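Local coordinates for uncharacterized protein (Bacteroides ovatus, PDB 4IRT), which is of unknown function but, as a putative neuraminidase with a BNR repeat-like beta-propeller fold, may act on sialic acid-containing glycans, at residues T117-G122 with W163-D168. Numbering follows the deposited sequence. Where two conformers were deposited one is given.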
loop_
_atom_site.group_PDB
_atom_site.type_symbol
_atom_site.label_atom_id
_atom_site.label_comp_id
_atom_site.label_asym_id
_atom_site.label_seq_id
_atom_site.Cartn_x
_atom_site.Cartn_y
_atom_site.Cartn_z
ATOM N N THR A 117 -0.849 -22.019 2.058
ATOM C CA THR A 117 -0.342 -23.284 1.449
ATOM C C THR A 117 0.418 -24.167 2.439
ATOM O O THR A 117 0.724 -25.341 2.162
ATOM C CB THR A 117 0.564 -22.980 0.259
ATOM O OG1 THR A 117 1.826 -22.477 0.718
ATOM C CG2 THR A 117 -0.092 -21.959 -0.625
ATOM N N GLY A 118 0.742 -23.610 3.596
ATOM C CA GLY A 118 1.541 -24.303 4.606
ATOM C C GLY A 118 3.028 -24.370 4.303
ATOM O O GLY A 118 3.776 -25.033 5.023
ATOM N N VAL A 119 3.470 -23.697 3.245
ATOM C CA VAL A 119 4.871 -23.716 2.836
ATOM C C VAL A 119 5.427 -22.308 2.837
ATOM O O VAL A 119 4.801 -21.388 2.299
ATOM C CB VAL A 119 5.031 -24.290 1.404
ATOM C CG1 VAL A 119 6.508 -24.394 1.018
ATOM C CG2 VAL A 119 4.338 -25.643 1.284
ATOM N N ASP A 120 6.626 -22.148 3.406
ATOM C CA ASP A 120 7.288 -20.833 3.461
ATOM C C ASP A 120 6.417 -19.794 4.187
ATOM O O ASP A 120 6.362 -18.656 3.777
ATOM C CB ASP A 120 7.617 -20.274 2.058
ATOM C CG ASP A 120 8.300 -21.277 1.152
ATOM O OD1 ASP A 120 9.117 -22.082 1.640
ATOM O OD2 ASP A 120 8.015 -21.244 -0.072
ATOM N N GLU A 121 5.736 -20.197 5.255
ATOM C CA GLU A 121 4.883 -19.298 6.041
ATOM C C GLU A 121 5.399 -19.102 7.476
ATOM O O GLU A 121 4.639 -18.711 8.378
ATOM C CB GLU A 121 3.443 -19.846 6.032
ATOM C CG GLU A 121 2.855 -19.777 4.645
ATOM C CD GLU A 121 1.505 -20.457 4.464
ATOM O OE1 GLU A 121 0.923 -21.026 5.409
ATOM O OE2 GLU A 121 1.029 -20.408 3.319
ATOM N N GLY A 122 6.700 -19.341 7.673
ATOM C CA GLY A 122 7.333 -19.225 8.986
ATOM C C GLY A 122 7.929 -17.863 9.325
ATOM O O GLY A 122 8.223 -17.608 10.492
ATOM N N TRP A 163 -5.859 -21.713 -1.410
ATOM C CA TRP A 163 -4.730 -20.915 -1.843
ATOM C C TRP A 163 -3.734 -21.810 -2.523
ATOM O O TRP A 163 -3.503 -22.922 -2.053
ATOM C CB TRP A 163 -4.033 -20.288 -0.640
ATOM C CG TRP A 163 -4.810 -19.201 -0.009
ATOM C CD1 TRP A 163 -5.640 -19.312 1.052
ATOM C CD2 TRP A 163 -4.821 -17.825 -0.392
ATOM N NE1 TRP A 163 -6.184 -18.089 1.362
ATOM C CE2 TRP A 163 -5.698 -17.156 0.487
ATOM C CE3 TRP A 163 -4.186 -17.100 -1.403
ATOM C CZ2 TRP A 163 -5.951 -15.765 0.401
ATOM C CZ3 TRP A 163 -4.414 -15.725 -1.502
ATOM C CH2 TRP A 163 -5.310 -15.066 -0.609
ATOM N N THR A 164 -3.141 -21.308 -3.603
ATOM C CA THR A 164 -2.006 -21.966 -4.225
ATOM C C THR A 164 -0.906 -20.968 -4.539
ATOM O O THR A 164 -1.150 -19.776 -4.752
ATOM C CB THR A 164 -2.414 -22.670 -5.525
ATOM O OG1 THR A 164 -3.062 -21.723 -6.377
ATOM C CG2 THR A 164 -3.355 -23.833 -5.219
ATOM N N ARG A 165 0.321 -21.457 -4.553
ATOM C CA ARG A 165 1.459 -20.619 -4.867
ATOM C C ARG A 165 1.417 -20.215 -6.350
ATOM O O ARG A 165 1.208 -21.064 -7.213
ATOM C CB ARG A 165 2.753 -21.364 -4.550
ATOM C CG ARG A 165 4.004 -20.538 -4.771
ATOM C CD ARG A 165 4.221 -19.526 -3.657
ATOM N NE ARG A 165 4.972 -20.152 -2.561
ATOM C CZ ARG A 165 4.532 -20.367 -1.325
ATOM N NH1 ARG A 165 3.320 -20.038 -0.955
ATOM N NH2 ARG A 165 5.331 -20.940 -0.447
ATOM N N VAL A 166 1.641 -18.942 -6.633
ATOM C CA VAL A 166 1.764 -18.437 -8.014
ATOM C C VAL A 166 3.219 -18.246 -8.399
ATOM O O VAL A 166 3.670 -18.738 -9.446
ATOM C CB VAL A 166 0.988 -17.125 -8.209
ATOM C CG1 VAL A 166 1.192 -16.581 -9.621
ATOM C CG2 VAL A 166 -0.495 -17.364 -7.930
ATOM N N GLN A 167 3.967 -17.526 -7.569
ATOM C CA GLN A 167 5.403 -17.440 -7.787
ATOM C C GLN A 167 6.153 -17.617 -6.484
ATOM O O GLN A 167 5.838 -16.971 -5.482
ATOM C CB GLN A 167 5.821 -16.117 -8.431
ATOM C CG GLN A 167 5.256 -15.824 -9.814
ATOM C CD GLN A 167 5.730 -16.762 -10.915
ATOM O OE1 GLN A 167 6.695 -17.500 -10.758
ATOM N NE2 GLN A 167 5.031 -16.745 -12.039
ATOM N N ASP A 168 7.116 -18.521 -6.544
ATOM C CA ASP A 168 8.111 -18.751 -5.503
ATOM C C ASP A 168 9.265 -17.786 -5.642
ATOM O O ASP A 168 9.804 -17.333 -4.642
ATOM C CB ASP A 168 8.682 -20.175 -5.647
ATOM C CG ASP A 168 7.734 -21.225 -5.137
ATOM O OD1 ASP A 168 7.380 -21.130 -3.948
ATOM O OD2 ASP A 168 7.347 -22.145 -5.912
HETATM O O HOH W 1 2.355 -18.996 1.421
#
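At the outer edge of one four-stranded antiparallel blade of the beta-propeller, the loop that leads into the blade's first strand, 124-131, packs against the edge strand 162-167, and Arg165 makes most of the join. Its side chain leaves the strand with CG anti to the backbone N (chi1 -177°), then bends at chi2 and chi3, which brings the guanidinium against the loop. Arg165 NH2 carries two bonds: one to Val119 O at 2.8 Å, nearly straight and in the guanidinium plane though above the carbonyl plane, the other a single-oxygen salt bridge to Asp120 OD2 at 2.7 Å, met from above the carboxylate plane, the two planes 38° apart. Arg165 NE makes a second salt bridge, to Asp168 OD1 at 2.9 Å. Arg165 NH1 has a weak bond to Thr117 OG1 (3.3 Å), a hydrogen bond to Asn154 OD1 on the neighbouring strand 151-157, and a water shared with Glu121 OE2. An ST turn, Val119 N to Thr117 OG1, holds that hydroxyl oxygen in place, while Thr117 CG2 lies 3.8 Å from Trp163 O. An alanine in place of Arg165 would probably leave Val119 O without this donor and the Asp120 and Asp168 carboxylates without the cation between them. Asp120 OD2 and Asp168 OD1 stand 3.9 Å apart, a closeness that the guanidinium's positive charge probably makes tolerable.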